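Local coordinates for protein aspartate-semialdehyde dehydrogenase 2 (Vibrio cholerae, PDB 2R00) that catalyses the NADPH-dependent reductive dephosphorylation of L-aspartyl-4-phosphate to L-aspartate-semialdehyde, an early step toward lysine, methionine and threonine, at residues A[117-120]-A[121-124]; A[277-280]-A[281-284]; A[297-301]-A[302-306]; A[316-319]-A[320-324]. All blocks are in the same frame, centred on the assembly; numbering follows the deposited sequence.

Contact 1 (A[117-120]-A[121-124])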
loop_
_atom_site.group_PDB
_atom_site.type_symbol
_atom_site.label_atom_id
_atom_site.label_comp_id
_atom_site.label_asym_id
_atom_site.label_seq_id
_atom_site.Cartn_x
_atom_site.Cartn_y
_atom_site.Cartn_z
ATOM N N ILE A 117 19.659 -24.551 7.431
ATOM C CA ILE A 117 21.014 -24.234 7.911
ATOM C C ILE A 117 22.003 -25.393 7.722
ATOM O O ILE A 117 23.191 -25.160 7.532
ATOM C CB ILE A 117 21.013 -23.750 9.389
ATOM C CG1 ILE A 117 20.262 -22.426 9.500
ATOM C CG2 ILE A 117 22.458 -23.595 9.937
ATOM C CD1 ILE A 117 20.090 -21.900 10.913
ATOM N N ALA A 118 21.497 -26.628 7.746
ATOM C CA ALA A 118 22.314 -27.841 7.591
ATOM C C ALA A 118 23.078 -27.835 6.280
ATOM O O ALA A 118 24.184 -28.387 6.185
ATOM C CB ALA A 118 21.438 -29.092 7.683
ATOM N N GLU A 119 22.481 -27.198 5.270
ATOM C CA GLU A 119 23.085 -27.090 3.942
ATOM C C GLU A 119 24.267 -26.116 3.878
ATOM O O GLU A 119 24.809 -25.886 2.798
ATOM C CB GLU A 119 22.033 -26.710 2.892
ATOM C CG GLU A 119 20.857 -27.666 2.785
ATOM C CD GLU A 119 21.160 -28.949 2.010
ATOM O OE1 GLU A 119 22.270 -29.101 1.458
ATOM O OE2 GLU A 119 20.257 -29.817 1.935
ATOM N N PHE A 120 24.677 -25.559 5.024
ATOM C CA PHE A 120 25.847 -24.675 5.072
ATOM C C PHE A 120 27.084 -25.409 4.579
ATOM O O PHE A 120 28.018 -24.796 4.074
ATOM C CB PHE A 120 26.090 -24.119 6.485
ATOM C CG PHE A 120 26.828 -25.073 7.409
ATOM C CD1 PHE A 120 28.223 -25.058 7.485
ATOM C CD2 PHE A 120 26.127 -25.983 8.194
ATOM C CE1 PHE A 120 28.910 -25.936 8.331
ATOM C CE2 PHE A 120 26.803 -26.866 9.047
ATOM C CZ PHE A 120 28.199 -26.836 9.116
ATOM N N ARG A 121 27.087 -26.731 4.718
ATOM C CA ARG A 121 28.284 -27.501 4.374
ATOM C C ARG A 121 28.519 -27.684 2.862
ATOM O O ARG A 121 29.602 -28.093 2.447
ATOM C CB ARG A 121 28.344 -28.830 5.140
ATOM C CG ARG A 121 27.249 -29.843 4.836
ATOM C CD ARG A 121 27.652 -31.195 5.450
ATOM N NE ARG A 121 26.565 -32.182 5.532
ATOM C CZ ARG A 121 26.759 -33.486 5.741
ATOM N NH1 ARG A 121 25.722 -34.318 5.814
ATOM N NH2 ARG A 121 27.997 -33.967 5.873
ATOM N N ASN A 122 27.509 -27.362 2.057
ATOM C CA ASN A 122 27.651 -27.363 0.599
ATOM C C ASN A 122 28.767 -26.438 0.113
ATOM O O ASN A 122 29.580 -26.838 -0.726
ATOM C CB ASN A 122 26.325 -26.978 -0.071
ATOM C CG ASN A 122 25.245 -28.038 0.099
ATOM O OD1 ASN A 122 25.516 -29.167 0.535
ATOM N ND2 ASN A 122 24.007 -27.677 -0.247
ATOM N N ARG A 123 28.810 -25.218 0.661
ATOM C CA ARG A 123 29.693 -24.148 0.186
ATOM C C ARG A 123 30.304 -23.326 1.326
ATOM O O ARG A 123 31.068 -22.383 1.076
ATOM C CB ARG A 123 28.906 -23.197 -0.738
ATOM C CG ARG A 123 28.609 -23.769 -2.132
ATOM C CD ARG A 123 29.545 -23.165 -3.209
ATOM N NE ARG A 123 28.818 -22.306 -4.176
ATOM C CZ ARG A 123 29.210 -21.095 -4.576
ATOM N NH1 ARG A 123 30.318 -20.562 -4.099
ATOM N NH2 ARG A 123 28.491 -20.404 -5.469
ATOM N N ASN A 124 29.954 -23.659 2.570
ATOM C CA ASN A 124 30.331 -22.856 3.743
ATOM C C ASN A 124 29.752 -21.444 3.667
ATOM O O ASN A 124 30.350 -20.475 4.151
ATOM C CB ASN A 124 31.853 -22.826 3.961
ATOM C CG ASN A 124 32.389 -24.124 4.577
ATOM O OD1 ASN A 124 31.624 -24.999 5.008
ATOM N ND2 ASN A 124 33.713 -24.254 4.605
HETATM O O HOH W 1 26.221 -23.688 1.629
#
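Glu119 and Asn122 are joined through both backbone and side chain in the turn that includes the 3-10 residues 117-119. Asn122 N donates to Glu119 O at 3.2 Å, and Asn124 N makes a weak, bent bond to Phe120 O, four residues back. Asn124 itself has positive phi (61°), a left-handed conformation that asparagine tolerates better than most residues, and there the chain changes direction. A water 2.9 Å from Glu119 O also takes a weak hydrogen bond from Arg123 N, bridging the two backbone atoms.

Glu119 folds back at chi2 (-78°), bringing OE1 within 2.8 Å of Asn122 ND2. ND2 approaches on the anti side of OE1, tilted out of the carboxylate plane, in a bent bond, with carboxylate and amide planes 54° apart. Phe120 turns its ring under the next residue: Arg121 N lies over one face, 3.2 Å from Phe120 CG, and Arg121 CB stands 4.3 Å above the Phe120 ring plane, over its centre.

Asn122 suits its place because ND2 also bonds to Asp104 O, while Arg123 forms a salt bridge with the Asp104 carboxylate. The turn lies in the loop before strand 125-127, at the edge of the Rossmann-type nucleotide-binding sheet, and Asn124 ND2 bonds to Ala86 O of helix 75-87. Ile117 and Phe120 anchor it to the fold, packing on Ile126 of strand 125-127 and on Leu330 and Leu331, respectively, of helix 316-335.

Contact 2 (A[277-280]-A[281-284])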
loop_
_atom_site.group_PDB
_atom_site.type_symbol
_atom_site.label_atom_id
_atom_site.label_comp_id
_atom_site.label_asym_id
_atom_site.label_seq_id
_atom_site.Cartn_x
_atom_site.Cartn_y
_atom_site.Cartn_z
ATOM N N ALA A 277 -6.275 0.551 19.326
ATOM C CA ALA A 277 -6.546 1.194 20.606
ATOM C C ALA A 277 -7.933 1.814 20.583
ATOM O O ALA A 277 -8.330 2.405 19.575
ATOM C CB ALA A 277 -5.498 2.270 20.887
ATOM N N ASP A 278 -8.660 1.672 21.693
ATOM C CA ASP A 278 -9.916 2.392 21.892
ATOM C C ASP A 278 -9.664 3.635 22.752
ATOM O O ASP A 278 -10.456 4.581 22.742
ATOM C CB ASP A 278 -10.962 1.485 22.551
ATOM C CG ASP A 278 -11.632 0.528 21.557
ATOM O OD1 ASP A 278 -11.601 0.788 20.340
ATOM O OD2 ASP A 278 -12.209 -0.487 21.998
ATOM N N PHE A 279 -8.553 3.615 23.487
ATOM C CA PHE A 279 -8.169 4.688 24.409
ATOM C C PHE A 279 -6.700 5.090 24.215
ATOM O O PHE A 279 -5.888 4.259 23.824
ATOM C CB PHE A 279 -8.416 4.246 25.860
ATOM C CG PHE A 279 -9.868 4.038 26.189
ATOM C CD1 PHE A 279 -10.483 2.812 25.946
ATOM C CD2 PHE A 279 -10.628 5.079 26.742
ATOM C CE1 PHE A 279 -11.836 2.621 26.235
ATOM C CE2 PHE A 279 -11.970 4.899 27.042
ATOM C CZ PHE A 279 -12.579 3.666 26.786
ATOM N N PRO A 280 -6.356 6.370 24.479
ATOM C CA PRO A 280 -4.962 6.829 24.334
ATOM C C PRO A 280 -3.903 5.934 25.003
ATOM O O PRO A 280 -2.865 5.658 24.388
ATOM C CB PRO A 280 -4.981 8.218 24.972
ATOM C CG PRO A 280 -6.396 8.689 24.779
ATOM C CD PRO A 280 -7.253 7.465 24.902
ATOM N N THR A 281 -4.165 5.482 26.232
ATOM C CA THR A 281 -3.207 4.642 26.975
ATOM C C THR A 281 -2.939 3.275 26.334
ATOM O O THR A 281 -1.963 2.604 26.693
ATOM C CB THR A 281 -3.643 4.407 28.435
ATOM O OG1 THR A 281 -4.962 3.827 28.461
ATOM C CG2 THR A 281 -3.600 5.733 29.233
ATOM N N GLN A 282 -3.797 2.869 25.398
ATOM C CA GLN A 282 -3.616 1.603 24.674
ATOM C C GLN A 282 -2.699 1.696 23.436
ATOM O O GLN A 282 -2.260 0.671 22.904
ATOM C CB GLN A 282 -4.974 0.999 24.305
ATOM C CG GLN A 282 -5.794 0.508 25.504
ATOM C CD GLN A 282 -7.239 0.181 25.140
ATOM O OE1 GLN A 282 -7.732 0.580 24.089
ATOM N NE2 GLN A 282 -7.920 -0.542 26.015
ATOM N N VAL A 283 -2.413 2.917 22.982
ATOM C CA VAL A 283 -1.465 3.132 21.884
ATOM C C VAL A 283 -0.051 2.770 22.370
ATOM O O VAL A 283 0.400 3.254 23.419
ATOM C CB VAL A 283 -1.499 4.599 21.362
ATOM C CG1 VAL A 283 -0.626 4.768 20.121
ATOM C CG2 VAL A 283 -2.928 5.046 21.077
ATOM N N ARG A 284 0.629 1.916 21.612
ATOM C CA ARG A 284 1.975 1.458 21.976
ATOM C C ARG A 284 3.026 1.946 20.986
ATOM O O ARG A 284 2.700 2.276 19.844
ATOM C CB ARG A 284 2.029 -0.070 22.053
ATOM C CG ARG A 284 0.912 -0.707 22.864
ATOM C CD ARG A 284 1.310 -2.075 23.410
ATOM N NE ARG A 284 1.617 -3.053 22.362
ATOM C CZ ARG A 284 0.706 -3.728 21.665
ATOM N NH1 ARG A 284 -0.594 -3.531 21.877
ATOM N NH2 ARG A 284 1.094 -4.598 20.747
HETATM O O HOH W 2 0.238 6.183 25.228
#
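The ring of Phe279 meets the amide of Gln282 at its edge: Gln282 OE1 lies near the ring plane, 4.0 Å from Phe279 CD1. The two side chains run side by side in the same direction, but their planes stand 85° apart, so this is an edge approach without stacking. The same oxygen is the hub of the turn, which lies in the loop between strands 271-273 and 292-300 of the dimerisation domain. Asp278 N donates to Gln282 OE1 at 2.8 Å, almost in line with the C=O bond, and Phe279 N reaches it at 3.2 Å from above the carbonyl plane. An extended chain beyond CG (chi2 168°) gives glutamine the length to span back to these two amides.

The backbone closes the same loop. Gln282 N bonds to Phe279 O at 3.0 Å, and Val283 N to Pro280 O at 3.1 Å, a 3-10 pattern. Proline fits the start of such a turn, since its ring holds phi near the helical value and it has no N-H to satisfy. Beside the CB of Gln282, Ala277 CB touches Val283 CG2 at 3.8 Å; Val283 also packs on Ile201 of the second subunit, and Ala277 makes backbone hydrogen bonds to that subunit.

Two N-H donors at one oxygen probably hold the amide with OE1 turned inward, since its NH2 could not accept from them. The turn is thus held mainly by polar bonds, with one small apolar contact, Ala277 to Val283, beside them.

Contact 3 (A[297-301]-A[302-306])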
loop_
_atom_site.group_PDB
_atom_site.type_symbol
_atom_site.label_atom_id
_atom_site.label_comp_id
_atom_site.label_asym_id
_atom_site.label_seq_id
_atom_site.Cartn_x
_atom_site.Cartn_y
_atom_site.Cartn_z
ATOM N N VAL A 297 -5.152 -6.576 10.718
ATOM C CA VAL A 297 -5.440 -7.986 10.378
ATOM C C VAL A 297 -6.942 -8.254 10.201
ATOM O O VAL A 297 -7.725 -8.088 11.140
ATOM C CB VAL A 297 -4.846 -8.966 11.429
ATOM C CG1 VAL A 297 -5.121 -10.428 11.042
ATOM C CG2 VAL A 297 -3.336 -8.720 11.632
ATOM N N ARG A 298 -7.335 -8.673 8.997
ATOM C CA ARG A 298 -8.753 -8.837 8.658
ATOM C C ARG A 298 -8.974 -9.740 7.447
ATOM O O ARG A 298 -8.118 -9.826 6.571
ATOM C CB ARG A 298 -9.420 -7.465 8.449
ATOM C CG ARG A 298 -8.870 -6.635 7.275
ATOM C CD ARG A 298 -9.068 -5.151 7.519
ATOM N NE ARG A 298 -8.681 -4.305 6.382
ATOM C CZ ARG A 298 -8.983 -3.010 6.299
ATOM N NH1 ARG A 298 -9.664 -2.422 7.279
ATOM N NH2 ARG A 298 -8.604 -2.288 5.250
ATOM N N ASN A 299 -10.121 -10.416 7.402
ATOM C CA ASN A 299 -10.471 -11.232 6.250
ATOM C C ASN A 299 -10.928 -10.353 5.099
ATOM O O ASN A 299 -11.298 -9.188 5.305
ATOM C CB ASN A 299 -11.585 -12.228 6.584
ATOM C CG ASN A 299 -11.119 -13.372 7.465
ATOM O OD1 ASN A 299 -11.509 -13.459 8.621
ATOM N ND2 ASN A 299 -10.281 -14.260 6.919
ATOM N N ASP A 300 -10.877 -10.896 3.887
ATOM C CA ASP A 300 -11.663 -10.344 2.803
ATOM C C ASP A 300 -13.115 -10.542 3.240
ATOM O O ASP A 300 -13.451 -11.570 3.842
ATOM C CB ASP A 300 -11.428 -11.095 1.490
ATOM C CG ASP A 300 -10.084 -10.771 0.827
ATOM O OD1 ASP A 300 -9.432 -9.743 1.137
ATOM O OD2 ASP A 300 -9.679 -11.576 -0.034
ATOM N N ILE A 301 -13.964 -9.564 2.944
ATOM C CA ILE A 301 -15.377 -9.606 3.314
ATOM C C ILE A 301 -16.070 -10.774 2.598
ATOM O O ILE A 301 -16.007 -10.878 1.377
ATOM C CB ILE A 301 -16.078 -8.251 2.979
ATOM C CG1 ILE A 301 -15.444 -7.116 3.792
ATOM C CG2 ILE A 301 -17.605 -8.341 3.207
ATOM C CD1 ILE A 301 -15.724 -5.706 3.256
ATOM N N SER A 302 -16.706 -11.648 3.380
ATOM C CA SER A 302 -17.383 -12.873 2.897
ATOM C C SER A 302 -16.451 -13.858 2.180
ATOM O O SER A 302 -16.908 -14.744 1.446
ATOM C CB SER A 302 -18.583 -12.528 2.005
ATOM O OG SER A 302 -19.481 -11.665 2.682
ATOM N N HIS A 303 -15.145 -13.705 2.410
ATOM C CA HIS A 303 -14.136 -14.550 1.783
ATOM C C HIS A 303 -13.034 -14.830 2.797
ATOM O O HIS A 303 -11.994 -14.178 2.798
ATOM C CB HIS A 303 -13.602 -13.885 0.511
ATOM C CG HIS A 303 -12.534 -14.670 -0.189
ATOM N ND1 HIS A 303 -12.756 -15.917 -0.738
ATOM C CD2 HIS A 303 -11.236 -14.375 -0.445
ATOM C CE1 HIS A 303 -11.640 -16.357 -1.292
ATOM N NE2 HIS A 303 -10.702 -15.440 -1.128
ATOM N N HIS A 304 -13.283 -15.808 3.663
ATOM C CA HIS A 304 -12.398 -16.107 4.786
ATOM C C HIS A 304 -11.168 -16.951 4.434
ATOM O O HIS A 304 -10.306 -17.180 5.291
ATOM C CB HIS A 304 -13.191 -16.723 5.943
ATOM C CG HIS A 304 -13.957 -15.713 6.742
ATOM N ND1 HIS A 304 -14.044 -15.762 8.116
ATOM C CD2 HIS A 304 -14.652 -14.614 6.360
ATOM C CE1 HIS A 304 -14.767 -14.741 8.546
ATOM N NE2 HIS A 304 -15.150 -14.032 7.501
ATOM N N SER A 305 -11.081 -17.396 3.181
ATOM C CA SER A 305 -9.809 -17.904 2.663
ATOM C C SER A 305 -8.955 -16.756 2.077
ATOM O O SER A 305 -7.917 -16.980 1.439
ATOM C CB SER A 305 -10.008 -19.085 1.696
ATOM O OG SER A 305 -10.597 -18.689 0.471
ATOM N N GLY A 306 -9.405 -15.522 2.315
ATOM C CA GLY A 306 -8.604 -14.338 2.056
ATOM C C GLY A 306 -8.276 -13.635 3.360
ATOM O O GLY A 306 -9.177 -13.270 4.125
#
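Asp300 and His303 pair across a tight hairpin turn. Backbone bonds define it: His303 N donates to Asp300 O at 3.1 Å, closing a type II turn in which Ser302 takes positive phi (60°), and a type I turn follows from His303 to Gly306. Gly306 O is doubly held, by Asp300 N at 2.9 Å and Asn299 ND2 at 3.2 Å, the two arriving from opposite faces of the carbonyl plane.

Stacking joins Asn299 to His304. The amide lies over one face of the imidazole, planes 13° apart, with Asn299 OD1 3.4 Å above the His304 ring and CB making a CH-pi contact. The amide is anchored further by Ala258 N and Ile256 O.

Edge contact brings Asp300 OD2 to 3.2 Å from His303 CD2, carboxylate and ring nearly coplanar. Gly306, lacking a side chain, lets Asp300 OD2 come to 3.6 Å from Gly306 CA.

Asn299 is thus bonded within its own chain, Arg298 to Glu213 of the second subunit, and Asp300 OD1 to both Asn308 and Asn153 of the second subunit. His303 NE2 makes a weak hydrogen bond to Glu251, and the two acidic groups nearby may favour a protonated ring, though its charge is not seen.

Contact 4 (A[316-319]-A[320-324])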
loop_
_atom_site.group_PDB
_atom_site.type_symbol
_atom_site.label_atom_id
_atom_site.label_comp_id
_atom_site.label_asym_id
_atom_site.label_seq_id
_atom_site.Cartn_x
_atom_site.Cartn_y
_atom_site.Cartn_z
ATOM N N VAL A 316 15.105 -1.125 9.868
ATOM C CA VAL A 316 15.331 -2.117 8.819
ATOM C C VAL A 316 16.672 -2.834 8.970
ATOM O O VAL A 316 16.758 -4.044 8.769
ATOM C CB VAL A 316 15.200 -1.489 7.403
ATOM C CG1 VAL A 316 15.387 -2.541 6.332
ATOM C CG2 VAL A 316 13.837 -0.831 7.235
ATOM N N ARG A 317 17.706 -2.080 9.330
ATOM C CA ARG A 317 19.046 -2.628 9.523
ATOM C C ARG A 317 19.104 -3.642 10.669
ATOM O O ARG A 317 19.765 -4.676 10.549
ATOM C CB ARG A 317 20.063 -1.500 9.737
ATOM C CG ARG A 317 20.097 -0.492 8.591
ATOM C CD ARG A 317 21.115 0.618 8.833
ATOM N NE ARG A 317 20.937 1.744 7.909
ATOM C CZ ARG A 317 21.415 1.801 6.663
ATOM N NH1 ARG A 317 22.128 0.798 6.152
ATOM N NH2 ARG A 317 21.184 2.877 5.918
ATOM N N LYS A 318 18.395 -3.348 11.761
ATOM C CA LYS A 318 18.379 -4.206 12.949
ATOM C C LYS A 318 17.657 -5.526 12.688
ATOM O O LYS A 318 18.021 -6.564 13.260
ATOM C CB LYS A 318 17.780 -3.468 14.159
ATOM C CG LYS A 318 18.172 -4.080 15.506
ATOM C CD LYS A 318 18.227 -3.045 16.629
ATOM C CE LYS A 318 18.980 -3.597 17.837
ATOM N NZ LYS A 318 18.952 -2.666 18.994
ATOM N N GLY A 319 16.650 -5.487 11.815
ATOM C CA GLY A 319 15.957 -6.697 11.380
ATOM C C GLY A 319 16.888 -7.623 10.610
ATOM O O GLY A 319 16.975 -8.817 10.904
ATOM N N ALA A 320 17.586 -7.060 9.628
ATOM C CA ALA A 320 18.582 -7.788 8.833
ATOM C C ALA A 320 19.706 -8.356 9.704
ATOM O O ALA A 320 20.068 -9.531 9.587
ATOM C CB ALA A 320 19.154 -6.877 7.774
ATOM N N ALA A 321 20.242 -7.515 10.587
ATOM C CA ALA A 321 21.363 -7.890 11.440
ATOM C C ALA A 321 20.969 -9.000 12.404
ATOM O O ALA A 321 21.702 -9.969 12.576
ATOM C CB ALA A 321 21.880 -6.681 12.186
ATOM N N THR A 322 19.787 -8.859 13.007
ATOM C CA THR A 322 19.252 -9.846 13.937
ATOM C C THR A 322 18.999 -11.199 13.275
ATOM O O THR A 322 19.296 -12.242 13.868
ATOM C CB THR A 322 17.960 -9.323 14.592
ATOM O OG1 THR A 322 18.263 -8.117 15.310
ATOM C CG2 THR A 322 17.354 -10.353 15.546
ATOM N N ASN A 323 18.451 -11.197 12.056
ATOM C CA ASN A 323 18.222 -12.459 11.353
ATOM C C ASN A 323 19.534 -13.231 11.180
ATOM O O ASN A 323 19.598 -14.444 11.434
ATOM C CB ASN A 323 17.552 -12.225 9.991
ATOM C CG ASN A 323 16.921 -13.482 9.433
ATOM O OD1 ASN A 323 15.837 -13.885 9.863
ATOM N ND2 ASN A 323 17.596 -14.116 8.473
ATOM N N ALA A 324 20.568 -12.499 10.765
ATOM C CA ALA A 324 21.930 -13.006 10.576
ATOM C C ALA A 324 22.516 -13.601 11.849
ATOM O O ALA A 324 23.119 -14.674 11.813
ATOM C CB ALA A 324 22.832 -11.881 10.068
#
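Ala320 opens the second turn of the helix by donating its N to Val316 O at 3.2 Å, a nearly straight bond (170°) of the ordinary alpha-helical kind. Its CB rests 3.6 Å from Arg317 O, a methyl that adds little bulk to this buried position. Ala321 follows the same rule, with Ala321 N to Arg317 O at 2.9 Å and Ala321 CB 3.3 Å from that same oxygen.

Thr322 departs from the plain pattern. Its N bonds to Lys318 O at 2.9 Å, and its hydroxyl adds a second bond, Thr322 OG1 to Lys318 O at 2.6 Å. The two donors come from opposite faces of the carbonyl plane. This is possible because OG1 sits beside the backbone N (chi1 -60°) and so leans back along the helix, a common way for a threonine within a helix to satisfy its hydroxyl, by bonding to the carbonyl four residues back. Asn323 N then bonds to Gly319 O at 3.0 Å, while its CG, anti to the backbone N, carries the amide away to Val108 O.

Lys318 extends to a salt bridge with Glu25, and at the start of the helix Arg317 touches Ala14, a predicted NADP(+) residue. Short Ala321 allows helix 14-25 of the nucleotide-binding domain to come close, where Thr18 and Met19 touch it and Val22 meets Thr322. On helix 131-147, which begins with Cys131, the nucleophile that forms the acyl-thioester, Val316 packs against Cys131 itself and Asn323 against Ile134.

The four contacts follow one another along the chain, none enclosing or crossing another, and each closes a local turn. Contact 1 lies in the loop leading from strand 91-94 to strand 125-127 of the nucleotide-binding sheet. Contact 2 closes a turn in the loop between strands 271-273 and 292-300, and contact 3 turns strand 292-300 back into strand 306-313; both belong to the dimerisation domain and touch the second subunit, with centres about 25 Å apart. Contact 4 then starts the C-terminal helix 316-335, which returns to the nucleotide-binding domain and whose later turns meet contact 1.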